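Local coordinates for D-aminoacyl-tRNA deacylase (Archaeoglobus fulgidus, PDB 1YQE), which probably hydrolyses D-aminoacyl-tRNAs, with zinc as cofactor, to release D-amino acids and free tRNA for reuse, at residues 190-195 / 238-243; 230-235 / 262-267. All coordinates share one frame; numbering follows the deposited sequence.

Overall arrangement
Contacts 1 and 2 lie on the same side of the chain's centre, about 9 Å apart between their own centres, in the part of the fold built on a four-stranded parallel sheet. Their segments alternate in the sequence: 190-195, 230-235, 238-243, then 262-267. Contact 1 lies within the sheet, joining its middle strands 189-194 and 242-245. Contact 2 lies in the helical cover over the face carrying Val192 and Ile243; it joins helices 228-238 and 252-265 and the turn after the second helix, which leads into strand 268-271. The two contacts touch directly, Val192 CG2 lying 3.6 Å from Val235 CA. Together they tie strand, helix and strand of a beta-alpha-beta succession.

Contact 1 (190-195 / 238-243); sequences VAVGVG and SEAEYI
The methyl of Ala240 fills the notch between Val190 and Val192, two strand residues on the same face of the sheet: its CB sits on the Val190-Ala191 backbone, 3.4 Å from Val190 O, flanked by Val190 CG1 at 4.0 Å and Val192 CG2 at 4.1 Å. Both valine branches also reach the end of helix 228-238, Val190 CG1 meeting Ser238 O at 3.5 Å and Val192 CG2 meeting Ser238 OG at 3.7 Å. With CG1 of Val192 anti to the backbone N (chi1 161°), CG2 falls anti to the carbonyl carbon and reaches the serine. Further along this face, Val194 and Ile243 point the same way, side by side, with their CG2 atoms 4.0 Å apart. The other face carries Ala191 against the CB of Tyr242, while the tyrosine ring presents an edge to Val190 O and packs edge-to-face with Phe212.

The backbone bonds show parallel pairing of Ala191 with Tyr242 and Val192 with Ile243. Glu241 N donates to Val190 O at 3.0 Å (152° at the hydrogen); Tyr242 N shares that oxygen through a weak bond. Val192 N donates to Tyr242 O at 3.1 Å (155°), and the CA-H groups of Ala191 and Ile243 add contacts to carbonyl oxygens of the opposing strand. Before the strand begins, a Schellman motif with Glu239 at C-prime and Ala240 N bonded to Val235 O turns the chain.

With Ser238 OG bonded to Ala234 O and Glu239 salt-bridged to Lys111, the directional bonding across the contact falls to main-chain groups, and the side chains contribute chiefly apolar packing.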
loop_
_atom_site.group_PDB
_atom_site.type_symbol
_atom_site.label_atom_id
_atom_site.label_comp_id
_atom_site.label_asym_id
_atom_site.label_seq_id
_atom_site.Cartn_x
_atom_site.Cartn_y
_atom_site.Cartn_z
ATOM N N VAL A 190 6.661 -3.845 -12.240
ATOM C CA VAL A 190 6.866 -3.345 -10.885
ATOM C C VAL A 190 8.065 -2.414 -10.752
ATOM O O VAL A 190 9.162 -2.720 -11.212
ATOM C CB VAL A 190 7.057 -4.511 -9.884
ATOM C CG1 VAL A 190 7.121 -3.972 -8.456
ATOM C CG2 VAL A 190 5.928 -5.520 -10.027
ATOM N N ALA A 191 7.852 -1.276 -10.105
ATOM C CA ALA A 191 8.936 -0.330 -9.914
ATOM C C ALA A 191 8.982 0.219 -8.500
ATOM O O ALA A 191 8.017 0.135 -7.750
ATOM C CB ALA A 191 8.788 0.828 -10.890
ATOM N N VAL A 192 10.145 0.749 -8.136
ATOM C CA VAL A 192 10.309 1.418 -6.866
ATOM C C VAL A 192 10.389 2.853 -7.380
ATOM O O VAL A 192 11.057 3.112 -8.375
ATOM C CB VAL A 192 11.633 1.052 -6.169
ATOM C CG1 VAL A 192 11.961 2.103 -5.118
ATOM C CG2 VAL A 192 11.509 -0.310 -5.498
ATOM N N GLY A 193 9.697 3.779 -6.732
ATOM C CA GLY A 193 9.736 5.152 -7.204
ATOM C C GLY A 193 10.589 6.027 -6.318
ATOM O O GLY A 193 10.635 5.830 -5.105
ATOM N N VAL A 194 11.262 6.998 -6.926
ATOM C CA VAL A 194 12.126 7.909 -6.191
ATOM C C VAL A 194 11.847 9.346 -6.627
ATOM O O VAL A 194 11.993 9.688 -7.800
ATOM C CB VAL A 194 13.623 7.589 -6.439
ATOM C CG1 VAL A 194 14.508 8.623 -5.744
ATOM C CG2 VAL A 194 13.954 6.189 -5.908
ATOM N N GLY A 195 11.433 10.170 -5.676
ATOM C CA GLY A 195 11.151 11.563 -5.970
ATOM C C GLY A 195 9.691 11.916 -5.788
ATOM O O GLY A 195 8.833 11.033 -5.736
ATOM N N SER A 238 10.548 -5.325 -3.185
ATOM C CA SER A 238 9.391 -5.055 -4.032
ATOM C C SER A 238 9.307 -5.999 -5.227
ATOM O O SER A 238 8.275 -6.068 -5.887
ATOM C CB SER A 238 9.446 -3.615 -4.553
ATOM O OG SER A 238 9.474 -2.677 -3.489
ATOM N N GLU A 239 10.390 -6.722 -5.494
ATOM C CA GLU A 239 10.467 -7.630 -6.639
ATOM C C GLU A 239 10.339 -6.782 -7.905
ATOM O O GLU A 239 9.792 -7.208 -8.924
ATOM C CB GLU A 239 9.369 -8.708 -6.558
ATOM C CG GLU A 239 9.510 -9.576 -5.299
ATOM C CD GLU A 239 8.575 -10.779 -5.248
ATOM O OE1 GLU A 239 8.385 -11.319 -4.136
ATOM O OE2 GLU A 239 8.044 -11.197 -6.301
ATOM N N ALA A 240 10.882 -5.570 -7.822
ATOM C CA ALA A 240 10.850 -4.616 -8.919
ATOM C C ALA A 240 11.909 -4.877 -9.975
ATOM O O ALA A 240 13.003 -5.361 -9.673
ATOM C CB ALA A 240 11.022 -3.206 -8.378
ATOM N N GLU A 241 11.574 -4.550 -11.216
ATOM C CA GLU A 241 12.512 -4.701 -12.321
ATOM C C GLU A 241 12.890 -3.310 -12.812
ATOM O O GLU A 241 13.635 -3.167 -13.779
ATOM C CB GLU A 241 11.879 -5.490 -13.473
ATOM C CG GLU A 241 11.710 -6.979 -13.207
ATOM C CD GLU A 241 13.015 -7.659 -12.810
ATOM O OE1 GLU A 241 14.069 -7.344 -13.408
ATOM O OE2 GLU A 241 12.986 -8.519 -11.902
ATOM N N TYR A 242 12.388 -2.284 -12.128
ATOM C CA TYR A 242 12.648 -0.903 -12.533
ATOM C C TYR A 242 12.650 0.076 -11.371
ATOM O O TYR A 242 12.105 -0.200 -10.307
ATOM C CB TYR A 242 11.544 -0.406 -13.473
ATOM C CG TYR A 242 11.293 -1.218 -14.710
ATOM C CD1 TYR A 242 12.013 -0.979 -15.882
ATOM C CD2 TYR A 242 10.319 -2.215 -14.722
ATOM C CE1 TYR A 242 11.762 -1.709 -17.036
ATOM C CE2 TYR A 242 10.065 -2.955 -15.875
ATOM C CZ TYR A 242 10.788 -2.695 -17.025
ATOM O OH TYR A 242 10.528 -3.408 -18.171
ATOM N N ILE A 243 13.268 1.229 -11.607
ATOM C CA ILE A 243 13.259 2.325 -10.650
ATOM C C ILE A 243 12.748 3.475 -11.511
ATOM O O ILE A 243 13.310 3.753 -12.567
ATOM C CB ILE A 243 14.657 2.726 -10.131
ATOM C CG1 ILE A 243 15.268 1.596 -9.306
ATOM C CG2 ILE A 243 14.535 3.977 -9.245
ATOM C CD1 ILE A 243 16.674 1.882 -8.818
#

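Contact 2 (230-235 / 262-267)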
loop_
_atom_site.group_PDB
_atom_site.type_symbol
_atom_site.label_atom_id
_atom_site.label_comp_id
_atom_site.label_asym_id
_atom_site.label_seq_id
_atom_site.Cartn_x
_atom_site.Cartn_y
_atom_site.Cartn_z
ATOM N N PHE A 230 20.243 0.896 0.438
ATOM C CA PHE A 230 18.870 0.915 0.913
ATOM C C PHE A 230 17.941 0.769 -0.293
ATOM O O PHE A 230 16.948 0.046 -0.234
ATOM C CB PHE A 230 18.561 2.226 1.635
ATOM C CG PHE A 230 17.229 2.228 2.334
ATOM C CD1 PHE A 230 17.029 1.462 3.475
ATOM C CD2 PHE A 230 16.169 2.984 1.838
ATOM C CE1 PHE A 230 15.794 1.444 4.117
ATOM C CE2 PHE A 230 14.929 2.973 2.471
ATOM C CZ PHE A 230 14.741 2.205 3.611
ATOM N N LEU A 231 18.259 1.462 -1.383
ATOM C CA LEU A 231 17.436 1.370 -2.585
ATOM C C LEU A 231 17.452 -0.046 -3.153
ATOM O O LEU A 231 16.443 -0.519 -3.671
ATOM C CB LEU A 231 17.906 2.369 -3.647
ATOM C CG LEU A 231 17.543 3.832 -3.371
ATOM C CD1 LEU A 231 18.024 4.705 -4.531
ATOM C CD2 LEU A 231 16.031 3.966 -3.200
ATOM N N VAL A 232 18.594 -0.723 -3.061
ATOM C CA VAL A 232 18.687 -2.096 -3.554
ATOM C C VAL A 232 17.768 -2.990 -2.725
ATOM O O VAL A 232 17.100 -3.880 -3.261
ATOM C CB VAL A 232 20.133 -2.633 -3.470
ATOM C CG1 VAL A 232 20.141 -4.147 -3.643
ATOM C CG2 VAL A 232 20.984 -1.979 -4.547
ATOM N N LYS A 233 17.733 -2.746 -1.416
ATOM C CA LYS A 233 16.874 -3.511 -0.520
ATOM C C LYS A 233 15.405 -3.304 -0.889
ATOM O O LYS A 233 14.610 -4.242 -0.865
ATOM C CB LYS A 233 17.075 -3.077 0.937
ATOM C CG LYS A 233 16.012 -3.656 1.870
ATOM C CD LYS A 233 15.848 -2.855 3.166
ATOM C CE LYS A 233 17.021 -3.033 4.110
ATOM N NZ LYS A 233 16.742 -2.427 5.446
ATOM N N ALA A 234 15.047 -2.064 -1.210
ATOM C CA ALA A 234 13.675 -1.741 -1.585
ATOM C C ALA A 234 13.288 -2.449 -2.886
ATOM O O ALA A 234 12.208 -3.030 -2.991
ATOM C CB ALA A 234 13.522 -0.231 -1.749
ATOM N N VAL A 235 14.172 -2.383 -3.871
ATOM C CA VAL A 235 13.925 -3.017 -5.163
ATOM C C VAL A 235 13.740 -4.528 -5.024
ATOM O O VAL A 235 12.770 -5.088 -5.534
ATOM C CB VAL A 235 15.082 -2.715 -6.149
ATOM C CG1 VAL A 235 15.094 -3.717 -7.298
ATOM C CG2 VAL A 235 14.926 -1.306 -6.697
ATOM N N ALA A 262 20.464 0.785 -9.341
ATOM C CA ALA A 262 19.991 0.122 -10.550
ATOM C C ALA A 262 21.036 -0.869 -11.053
ATOM O O ALA A 262 20.703 -2.001 -11.409
ATOM C CB ALA A 262 19.676 1.156 -11.628
ATOM N N GLU A 263 22.299 -0.447 -11.072
ATOM C CA GLU A 263 23.385 -1.304 -11.539
ATOM C C GLU A 263 23.571 -2.532 -10.650
ATOM O O GLU A 263 23.662 -3.656 -11.146
ATOM C CB GLU A 263 24.705 -0.521 -11.601
ATOM C CG GLU A 263 24.679 0.699 -12.517
ATOM C CD GLU A 263 26.047 1.369 -12.657
ATOM O OE1 GLU A 263 26.656 1.727 -11.623
ATOM O OE2 GLU A 263 26.510 1.540 -13.807
ATOM N N VAL A 264 23.624 -2.315 -9.339
ATOM C CA VAL A 264 23.821 -3.411 -8.399
ATOM C C VAL A 264 22.687 -4.427 -8.402
ATOM O O VAL A 264 22.926 -5.628 -8.276
ATOM C CB VAL A 264 24.013 -2.880 -6.962
ATOM C CG1 VAL A 264 24.124 -4.042 -5.984
ATOM C CG2 VAL A 264 25.265 -2.009 -6.899
ATOM N N ALA A 265 21.455 -3.950 -8.549
ATOM C CA ALA A 265 20.290 -4.828 -8.560
ATOM C C ALA A 265 19.958 -5.336 -9.961
ATOM O O ALA A 265 19.133 -6.233 -10.122
ATOM C CB ALA A 265 19.088 -4.099 -7.976
ATOM N N GLY A 266 20.587 -4.754 -10.975
ATOM C CA GLY A 266 20.330 -5.184 -12.341
ATOM C C GLY A 266 18.966 -4.780 -12.865
ATOM O O GLY A 266 18.313 -5.542 -13.583
ATOM N N VAL A 267 18.518 -3.582 -12.509
ATOM C CA VAL A 267 17.223 -3.112 -12.977
ATOM C C VAL A 267 17.391 -1.853 -13.820
ATOM O O VAL A 267 18.448 -1.220 -13.794
ATOM C CB VAL A 267 16.266 -2.856 -11.786
ATOM C CG1 VAL A 267 16.049 -4.163 -11.017
ATOM C CG2 VAL A 267 16.837 -1.782 -10.858
#
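Val232 and Val264 set their side chains at about a right angle, so that CG2 of Val232 meets the flank of its partner, 4.0 Å from Val264 CB and equally far from Val264 CG1. The same methyl grazes Ala265 CB at 4.5 Å. One helical turn later the geometry changes: Val235 and Val267 reach toward each other tip to tip, their CG1 atoms 3.9 Å apart. The two CG1 atoms come to the meeting by different torsions, Val235 holding CG1 anti to its backbone N (chi1 161°) and Val267 holding CG1 anti to its carbonyl carbon (chi1 -61°). Ala265 CB lies beside the same branch, 4.1 Å from Val235 CG1.

No hydrogen bond crosses the contact, which is purely apolar. Val267 is brought round by a Schellman motif: Gly266 is the C-prime residue with positive phi, Val267 N bonds Ala262 O at 2.9 Å, and Gly266 N makes a weak bond to Glu263 O.

Leu231 continues the helix pairing against Ile257, Val258 and Ala261, and it also touches Val194 and Phe218. With Val235 resting on Val192, helix 228-238 packs at once on helix 252-265 and on strands 189-194 and 212-218 of the parallel sheet.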